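Local coordinates for protein macrophomate synthase intermolecular Diels-Alderase (Macrophoma commelinae, PDB 1IZC) that is an enzyme of the HpcH/HpaI aldolase/citrate lyase family with a TIM-barrel fold, and binds a magnesium ion and pyruvic acid, at residues 17-22 / 161-166; 22-27 / 168-173; 26-31 / 95-100. The protein carries 1 engineered substitution. One frame throughout, in Å; residues are numbered along the deposited sequence.

Interaction 1 of 3, residues 17-22 / 161-166; sequences YRSAML and ASLFPN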
loop_
_atom_site.group_PDB
_atom_site.type_symbol
_atom_site.label_atom_id
_atom_site.label_comp_id
_atom_site.label_asym_id
_atom_site.label_seq_id
_atom_site.Cartn_x
_atom_site.Cartn_y
_atom_site.Cartn_z
ATOM N N TYR A 17 9.810 24.183 20.541
ATOM C CA TYR A 17 8.547 23.664 21.059
ATOM C C TYR A 17 8.344 22.155 21.037
ATOM O O TYR A 17 7.249 21.680 21.355
ATOM C CB TYR A 17 7.403 24.344 20.298
ATOM C CG TYR A 17 7.525 25.847 20.306
ATOM C CD1 TYR A 17 7.273 26.573 21.473
ATOM C CD2 TYR A 17 7.943 26.544 19.171
ATOM C CE1 TYR A 17 7.439 27.951 21.507
ATOM C CE2 TYR A 17 8.107 27.930 19.195
ATOM C CZ TYR A 17 7.852 28.621 20.369
ATOM O OH TYR A 17 8.000 29.990 20.414
ATOM N N ARG A 18 9.371 21.382 20.695
ATOM C CA ARG A 18 9.172 19.930 20.641
ATOM C C ARG A 18 8.904 19.296 21.999
ATOM O O ARG A 18 9.323 19.821 23.039
ATOM C CB ARG A 18 10.374 19.230 20.002
ATOM C CG ARG A 18 11.686 19.400 20.779
ATOM C CD ARG A 18 12.680 18.318 20.362
ATOM N NE ARG A 18 12.310 17.028 20.931
ATOM C CZ ARG A 18 12.922 15.883 20.649
ATOM N NH1 ARG A 18 13.939 15.866 19.791
ATOM N NH2 ARG A 18 12.526 14.759 21.235
ATOM N N SER A 19 8.186 18.178 21.989
ATOM C CA SER A 19 7.897 17.451 23.226
ATOM C C SER A 19 9.088 16.547 23.544
ATOM O O SER A 19 10.059 16.511 22.788
ATOM C CB SER A 19 6.640 16.599 23.063
ATOM O OG SER A 19 6.235 16.074 24.311
ATOM N N ALA A 20 9.016 15.815 24.653
ATOM C CA ALA A 20 10.108 14.924 25.035
ATOM C C ALA A 20 10.292 13.843 23.973
ATOM O O ALA A 20 11.404 13.385 23.739
ATOM C CB ALA A 20 9.826 14.282 26.391
ATOM N N MET A 21 9.190 13.420 23.360
ATOM C CA MET A 21 9.240 12.408 22.301
ATOM C C MET A 21 8.535 12.968 21.078
ATOM O O MET A 21 7.465 13.575 21.186
ATOM C CB MET A 21 8.571 11.114 22.756
ATOM C CG MET A 21 9.209 10.528 24.022
ATOM S SD MET A 21 8.721 8.833 24.315
ATOM C CE MET A 21 6.957 9.005 24.414
ATOM N N LEU A 22 9.117 12.742 19.907
ATOM C CA LEU A 22 8.557 13.301 18.681
ATOM C C LEU A 22 7.286 12.635 18.171
ATOM O O LEU A 22 6.736 13.043 17.148
ATOM C CB LEU A 22 9.638 13.341 17.597
ATOM C CG LEU A 22 10.844 14.220 17.967
ATOM C CD1 LEU A 22 11.877 14.132 16.854
ATOM C CD2 LEU A 22 10.418 15.671 18.183
ATOM N N ALA A 161 8.374 9.348 27.837
ATOM C CA ALA A 161 8.898 10.615 28.331
ATOM C C ALA A 161 7.954 11.776 28.070
ATOM O O ALA A 161 7.259 11.808 27.066
ATOM C CB ALA A 161 10.261 10.901 27.702
ATOM N N SER A 162 7.954 12.736 28.988
ATOM C CA SER A 162 7.102 13.921 28.883
ATOM C C SER A 162 7.874 15.112 29.441
ATOM O O SER A 162 8.776 14.943 30.262
ATOM C CB SER A 162 5.817 13.726 29.703
ATOM O OG SER A 162 5.106 14.957 29.838
ATOM N N LEU A 163 7.527 16.313 28.999
ATOM C CA LEU A 163 8.181 17.519 29.505
ATOM C C LEU A 163 7.604 17.857 30.868
ATOM O O LEU A 163 8.204 18.614 31.624
ATOM C CB LEU A 163 7.919 18.715 28.600
ATOM C CG LEU A 163 8.488 18.687 27.182
ATOM C CD1 LEU A 163 8.036 19.943 26.454
ATOM C CD2 LEU A 163 10.012 18.604 27.237
ATOM N N PHE A 164 6.434 17.300 31.162
ATOM C CA PHE A 164 5.747 17.580 32.423
ATOM C C PHE A 164 6.040 16.562 33.512
ATOM O O PHE A 164 6.304 15.400 33.233
ATOM C CB PHE A 164 4.241 17.665 32.176
ATOM C CG PHE A 164 3.867 18.724 31.186
ATOM C CD1 PHE A 164 3.939 18.475 29.819
ATOM C CD2 PHE A 164 3.525 20.003 31.620
ATOM C CE1 PHE A 164 3.681 19.490 28.896
ATOM C CE2 PHE A 164 3.265 21.026 30.707
ATOM C CZ PHE A 164 3.345 20.771 29.342
ATOM N N PRO A 165 5.996 17.000 34.785
ATOM C CA PRO A 165 6.256 16.141 35.949
ATOM C C PRO A 165 5.201 15.056 36.123
ATOM O O PRO A 165 4.016 15.297 35.886
ATOM C CB PRO A 165 6.226 17.120 37.132
ATOM C CG PRO A 165 6.448 18.461 36.517
ATOM C CD PRO A 165 5.716 18.384 35.204
ATOM N N ASN A 166 5.639 13.873 36.549
ATOM C CA ASN A 166 4.747 12.740 36.787
ATOM C C ASN A 166 3.645 12.672 35.748
ATOM O O ASN A 166 2.460 12.615 36.083
ATOM C CB ASN A 166 4.120 12.853 38.180
ATOM C CG ASN A 166 5.151 13.110 39.258
ATOM O OD1 ASN A 166 6.039 12.285 39.496
ATOM N ND2 ASN A 166 5.043 14.259 39.916
HETATM O O HOH W 1 6.170 13.470 25.053
HETATM O O HOH W 2 5.626 16.945 26.805
#

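Interaction 2 of 3, residues 22-27 / 168-173; sequences LTYPGN and PYNVAT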
loop_
_atom_site.group_PDB
_atom_site.type_symbol
_atom_site.label_atom_id
_atom_site.label_comp_id
_atom_site.label_asym_id
_atom_site.label_seq_id
_atom_site.Cartn_x
_atom_site.Cartn_y
_atom_site.Cartn_z
ATOM N N LEU A 22 9.117 12.742 19.907
ATOM C CA LEU A 22 8.557 13.301 18.681
ATOM C C LEU A 22 7.286 12.635 18.171
ATOM O O LEU A 22 6.736 13.043 17.148
ATOM C CB LEU A 22 9.638 13.341 17.597
ATOM C CG LEU A 22 10.844 14.220 17.967
ATOM C CD1 LEU A 22 11.877 14.132 16.854
ATOM C CD2 LEU A 22 10.418 15.671 18.183
ATOM N N THR A 23 6.828 11.622 18.899
ATOM C CA THR A 23 5.581 10.925 18.604
ATOM C C THR A 23 4.442 11.665 19.306
ATOM O O THR A 23 3.270 11.298 19.175
ATOM C CB THR A 23 5.606 9.484 19.129
ATOM O OG1 THR A 23 6.134 9.480 20.460
ATOM C CG2 THR A 23 6.467 8.601 18.233
ATOM N N TYR A 24 4.799 12.706 20.056
ATOM C CA TYR A 24 3.816 13.523 20.770
ATOM C C TYR A 24 3.816 14.941 20.218
ATOM O O TYR A 24 4.824 15.410 19.684
ATOM C CB TYR A 24 4.093 13.519 22.278
ATOM C CG TYR A 24 3.526 12.291 22.929
ATOM C CD1 TYR A 24 4.264 11.115 23.018
ATOM C CD2 TYR A 24 2.203 12.271 23.367
ATOM C CE1 TYR A 24 3.694 9.944 23.527
ATOM C CE2 TYR A 24 1.625 11.110 23.872
ATOM C CZ TYR A 24 2.376 9.948 23.952
ATOM O OH TYR A 24 1.812 8.793 24.473
ATOM N N PRO A 25 2.684 15.654 20.345
ATOM C CA PRO A 25 2.632 17.017 19.813
ATOM C C PRO A 25 3.564 18.030 20.440
ATOM O O PRO A 25 3.753 18.049 21.657
ATOM C CB PRO A 25 1.172 17.418 20.016
ATOM C CG PRO A 25 0.841 16.752 21.323
ATOM C CD PRO A 25 1.473 15.349 21.127
ATOM N N GLY A 26 4.146 18.866 19.588
ATOM C CA GLY A 26 4.998 19.936 20.063
ATOM C C GLY A 26 4.069 20.992 20.642
ATOM O O GLY A 26 2.847 20.927 20.452
ATOM N N ASN A 27 4.629 21.983 21.326
ATOM C CA ASN A 27 3.784 22.991 21.965
ATOM C C ASN A 27 3.318 24.139 21.071
ATOM O O ASN A 27 3.850 25.258 21.142
ATOM C CB ASN A 27 4.489 23.558 23.198
ATOM C CG ASN A 27 3.518 24.240 24.143
ATOM O OD1 ASN A 27 2.398 24.564 23.752
ATOM N ND2 ASN A 27 3.943 24.466 25.385
ATOM N N PRO A 168 3.483 10.216 33.007
ATOM C CA PRO A 168 3.806 8.962 32.305
ATOM C C PRO A 168 2.893 8.628 31.129
ATOM O O PRO A 168 3.246 7.820 30.262
ATOM C CB PRO A 168 3.692 7.903 33.409
ATOM C CG PRO A 168 3.920 8.666 34.662
ATOM C CD PRO A 168 3.144 9.929 34.411
ATOM N N TYR A 169 1.719 9.239 31.098
ATOM C CA TYR A 169 0.778 8.975 30.031
ATOM C C TYR A 169 0.630 10.147 29.078
ATOM O O TYR A 169 -0.171 10.115 28.144
ATOM C CB TYR A 169 -0.548 8.570 30.653
ATOM C CG TYR A 169 -0.323 7.398 31.577
ATOM C CD1 TYR A 169 0.005 7.595 32.923
ATOM C CD2 TYR A 169 -0.307 6.096 31.078
ATOM C CE1 TYR A 169 0.354 6.520 33.749
ATOM C CE2 TYR A 169 0.043 5.015 31.888
ATOM C CZ TYR A 169 0.374 5.233 33.221
ATOM O OH TYR A 169 0.751 4.166 34.012
ATOM N N ASN A 170 1.427 11.178 29.328
ATOM C CA ASN A 170 1.436 12.371 28.500
ATOM C C ASN A 170 0.079 13.051 28.380
ATOM O O ASN A 170 -0.242 13.684 27.379
ATOM C CB ASN A 170 2.023 12.022 27.117
ATOM C CG ASN A 170 3.542 12.177 27.085
ATOM O OD1 ASN A 170 4.046 13.286 26.965
ATOM N ND2 ASN A 170 4.274 11.064 27.216
ATOM N N VAL A 171 -0.729 12.918 29.423
ATOM C CA VAL A 171 -2.024 13.571 29.441
ATOM C C VAL A 171 -1.811 15.084 29.537
ATOM O O VAL A 171 -2.546 15.857 28.932
ATOM C CB VAL A 171 -2.863 13.090 30.650
ATOM C CG1 VAL A 171 -3.997 14.066 30.929
ATOM C CG2 VAL A 171 -3.424 11.709 30.355
ATOM N N ALA A 172 -0.804 15.505 30.295
ATOM C CA ALA A 172 -0.523 16.930 30.448
ATOM C C ALA A 172 -0.006 17.482 29.124
ATOM O O ALA A 172 -0.367 18.582 28.699
ATOM C CB ALA A 172 0.522 17.154 31.557
ATOM N N THR A 173 0.854 16.706 28.476
ATOM C CA THR A 173 1.415 17.117 27.192
ATOM C C THR A 173 0.279 17.417 26.233
ATOM O O THR A 173 0.221 18.488 25.613
ATOM C CB THR A 173 2.273 15.997 26.599
ATOM O OG1 THR A 173 3.382 15.757 27.464
ATOM C CG2 THR A 173 2.777 16.386 25.203
HETATM O O HOH W 3 3.070 8.463 27.453
HETATM O O HOH W 4 -0.538 9.249 25.703
#

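Interaction 3 of 3, residues 26-31 / 95-100; sequences GNLRQA and RSLVIV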
loop_
_atom_site.group_PDB
_atom_site.type_symbol
_atom_site.label_atom_id
_atom_site.label_comp_id
_atom_site.label_asym_id
_atom_site.label_seq_id
_atom_site.Cartn_x
_atom_site.Cartn_y
_atom_site.Cartn_z
ATOM N N GLY A 26 4.146 18.866 19.588
ATOM C CA GLY A 26 4.998 19.936 20.063
ATOM C C GLY A 26 4.069 20.992 20.642
ATOM O O GLY A 26 2.847 20.927 20.452
ATOM N N ASN A 27 4.629 21.983 21.326
ATOM C CA ASN A 27 3.784 22.991 21.965
ATOM C C ASN A 27 3.318 24.139 21.071
ATOM O O ASN A 27 3.850 25.258 21.142
ATOM C CB ASN A 27 4.489 23.558 23.198
ATOM C CG ASN A 27 3.518 24.240 24.143
ATOM O OD1 ASN A 27 2.398 24.564 23.752
ATOM N ND2 ASN A 27 3.943 24.466 25.385
ATOM N N LEU A 28 2.308 23.870 20.248
ATOM C CA LEU A 28 1.768 24.891 19.359
ATOM C C LEU A 28 1.093 25.983 20.190
ATOM O O LEU A 28 1.090 27.154 19.808
ATOM C CB LEU A 28 0.774 24.268 18.364
ATOM C CG LEU A 28 0.010 25.234 17.450
ATOM C CD1 LEU A 28 1.020 26.021 16.578
ATOM C CD2 LEU A 28 -0.981 24.457 16.574
ATOM N N ARG A 29 0.524 25.595 21.332
ATOM C CA ARG A 29 -0.133 26.560 22.213
ATOM C C ARG A 29 0.843 27.698 22.554
ATOM O O ARG A 29 0.514 28.893 22.427
ATOM C CB ARG A 29 -0.591 25.851 23.502
ATOM C CG ARG A 29 -1.479 26.684 24.451
ATOM C CD ARG A 29 -2.972 26.591 24.074
ATOM N NE ARG A 29 -3.455 25.213 24.107
ATOM C CZ ARG A 29 -3.807 24.535 25.205
ATOM N NH1 ARG A 29 -3.756 25.086 26.419
ATOM N NH2 ARG A 29 -4.202 23.278 25.085
ATOM N N GLN A 30 2.050 27.328 22.979
ATOM C CA GLN A 30 3.050 28.322 23.348
ATOM C C GLN A 30 3.606 29.034 22.123
ATOM O O GLN A 30 3.902 30.229 22.168
ATOM C CB GLN A 30 4.200 27.676 24.127
ATOM C CG GLN A 30 5.124 28.699 24.778
ATOM C CD GLN A 30 4.365 29.582 25.760
ATOM O OE1 GLN A 30 3.667 29.075 26.639
ATOM N NE2 GLN A 30 4.487 30.899 25.611
ATOM N N ALA A 31 3.758 28.306 21.020
ATOM C CA ALA A 31 4.282 28.934 19.809
ATOM C C ALA A 31 3.373 30.077 19.386
ATOM O O ALA A 31 3.846 31.143 18.982
ATOM C CB ALA A 31 4.396 27.906 18.677
ATOM N N ARG A 95 11.203 20.583 14.750
ATOM C CA ARG A 95 11.026 21.991 14.411
ATOM C C ARG A 95 9.681 22.300 13.757
ATOM O O ARG A 95 9.155 23.413 13.904
ATOM C CB ARG A 95 12.167 22.463 13.508
ATOM C CG ARG A 95 12.027 23.912 13.062
ATOM C CD ARG A 95 13.350 24.426 12.534
ATOM N NE ARG A 95 13.210 25.648 11.747
ATOM C CZ ARG A 95 14.233 26.251 11.155
ATOM N NH1 ARG A 95 15.457 25.741 11.274
ATOM N NH2 ARG A 95 14.037 27.345 10.434
ATOM N N SER A 96 9.112 21.323 13.048
ATOM C CA SER A 96 7.837 21.521 12.365
ATOM C C SER A 96 6.642 20.969 13.117
ATOM O O SER A 96 6.452 19.758 13.195
ATOM C CB SER A 96 7.870 20.874 10.979
ATOM O OG SER A 96 9.007 21.316 10.251
ATOM N N LEU A 97 5.821 21.858 13.659
ATOM C CA LEU A 97 4.623 21.413 14.360
ATOM C C LEU A 97 3.619 20.954 13.303
ATOM O O LEU A 97 3.701 21.369 12.145
ATOM C CB LEU A 97 4.045 22.567 15.171
ATOM C CG LEU A 97 5.049 23.076 16.204
ATOM C CD1 LEU A 97 4.447 24.250 16.948
ATOM C CD2 LEU A 97 5.421 21.938 17.163
ATOM N N VAL A 98 2.669 20.107 13.689
ATOM C CA VAL A 98 1.697 19.626 12.721
ATOM C C VAL A 98 0.288 20.082 13.041
ATOM O O VAL A 98 -0.186 19.925 14.167
ATOM C CB VAL A 98 1.695 18.075 12.636
ATOM C CG1 VAL A 98 0.620 17.613 11.659
ATOM C CG2 VAL A 98 3.059 17.573 12.212
ATOM N N ILE A 99 -0.362 20.674 12.044
ATOM C CA ILE A 99 -1.745 21.138 12.170
ATOM C C ILE A 99 -2.524 20.317 11.157
ATOM O O ILE A 99 -2.072 20.129 10.012
ATOM C CB ILE A 99 -1.863 22.634 11.831
ATOM C CG1 ILE A 99 -1.059 23.446 12.853
ATOM C CG2 ILE A 99 -3.336 23.065 11.834
ATOM C CD1 ILE A 99 -0.785 24.890 12.414
ATOM N N VAL A 100 -3.687 19.820 11.561
ATOM C CA VAL A 100 -4.467 18.997 10.663
ATOM C C VAL A 100 -5.872 19.527 10.531
ATOM O O VAL A 100 -6.530 19.796 11.538
ATOM C CB VAL A 100 -4.567 17.528 11.173
ATOM C CG1 VAL A 100 -5.430 16.703 10.212
ATOM C CG2 VAL A 100 -3.182 16.919 11.283
#

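Interaction 1 of 3, residues 17-22 / 161-166
Arg18, whose backbone O meets Leu163 CD1 at 3.7 Å, folds its guanidinium group back over its own segment. Leu22 CD2 covers the centre of one guanidinium face, and Ala20 C sits at the edge, in plane. Also in the guanidinium plane, Arg18 NE gives a nearly straight hydrogen bond (167°) to Ser19 O; the bonds of NH2 to Ser19 O and Ala20 O are weak. The charge finds its main partner across the interface, in a salt bridge from NH1 to Glu93 of the second subunit, whose Tyr5 adds a cation-pi contact. The Phe164 ring has Ser162 OG at its edge, in plane; this OG accepts from Phe164 N in an ST turn and also hydrogen-bonds Asp167 OD2.

Direct touch between the segments is van der Waals packing, partly on backbone atoms. Ala20 CB abuts the Ala161-Ser162 peptide, 3.6 Å from Ala161 C. Met21 CG stands beside its backbone N (chi1 -58°) and carries SD to 3.6 Å from Ala161 N. Leu163 CG lies 3.9 Å from Ala20 N, a buried polar atom without a partner in the model.

No hydrogen bond joins the segments directly. Instead Ser19 OG binds two waters, each at 2.7 Å; one donates to Ala161 O and the other accepts from Leu163 N. The chemistry is thus divided: alanine, methionine and leucine side chains pack directly, while water links polar backbone atoms to one hydroxyl.

Interaction 2 of 3, residues 22-27 / 168-173
The start of helix 171-177, where Asn170 occupies the N-cap position, is the platform on which the ring of Tyr24 rests. The Asn170 amide stacks over one ring face, with the two planes 19° apart and CG above the ring centre. Closest is the aliphatic part, Asn170 CB lying 3.4 Å from Tyr24 CE2, while ND2 reaches across the same face to 3.9 Å from Tyr24 CE1. With CG beside the backbone N (chi1 -82°), the Tyr24 ring is laid against the Asn170 amide.

The Asn170 side chain makes no capping bond; Asp167 OD1 accepts from Ala172 N. The Asn170 amide is held at both ends: OD1 accepts from Thr173 OG1 at 2.6 Å, and ND2 donates to Ala161 O and to a water. That water also binds Tyr24 OH and Pro168 O. A second one, in the ring plane at its edge, is 2.7 Å from Tyr24 OH and donates to Tyr169 O. Further along, Thr173 CG2 packs 4.0 Å from Pro25 O, which accepts from His177 ND1.

These bonds fix the amide's rotation and probably hold it in its stacked orientation, nearly flat against the phenol ring, in a contact that has no direct hydrogen bond between its segments.

Interaction 3 of 3, residues 26-31 / 95-100
Leu97 drives its two methyl groups into the turn that leads to helix 28-37, and here the packing is tight. Its CD2 lies 3.5 Å from Gly26 CA, directly against the backbone. The other branch, CD1, meets Leu28 CA at 3.7 Å and also touches Ala31 CB, one turn further along the helix. Leu28, with CG anti to its backbone N (chi1 174°), extends over the strand. Its CD1 packs 3.9 Å from Leu97 CD1, and its CD2 is just as far, 3.9 Å, from Ile99 CG1, the side chains of Leu28 and Ile99 crossing at about a right angle.

The other side of this turn and helix, partly exposed, is polar and makes little contact with the strand. Asn27 and Arg29 point away from it, and Gln30 takes no part in the packing. Asn27 OD1 caps the helix by accepting from Gln30 N at 2.9 Å, the donor standing well above the carbonyl plane, while Arg29 NH2 bonds to Asn175 O and Val178 O.

Val98 faces helix 78-91, whereas Leu97 and Ile99 face the barrel interior. In this eight-stranded TIM barrel, helix 28-37 covers the end where strands begin, Leu28 also touching Leu43 and Ala119, opposite the end where Arg101 lines the pyruvic acid pocket.

In the fold
One continuous run, residues 17-31, supplies a segment to all three contacts and passes from the subunit interface to the barrel. Interaction 1 lies farthest out, only partly buried, with water bridging between loops. Interaction 2 is buried and keeps some water, but adds a stacked amide at a helix start; both touch other subunits. Interaction 3, nearest the centre of the chain, is purely aliphatic across its segments. Interactions 1 and 2 tie the N-terminal run to the same region, residues 161-173, and meet through Ser162 OG and Thr173 OG1; interaction 3 joins it to a barrel strand. Water bridges thus disappear with depth, while aliphatic packing marks both the outermost and innermost contacts.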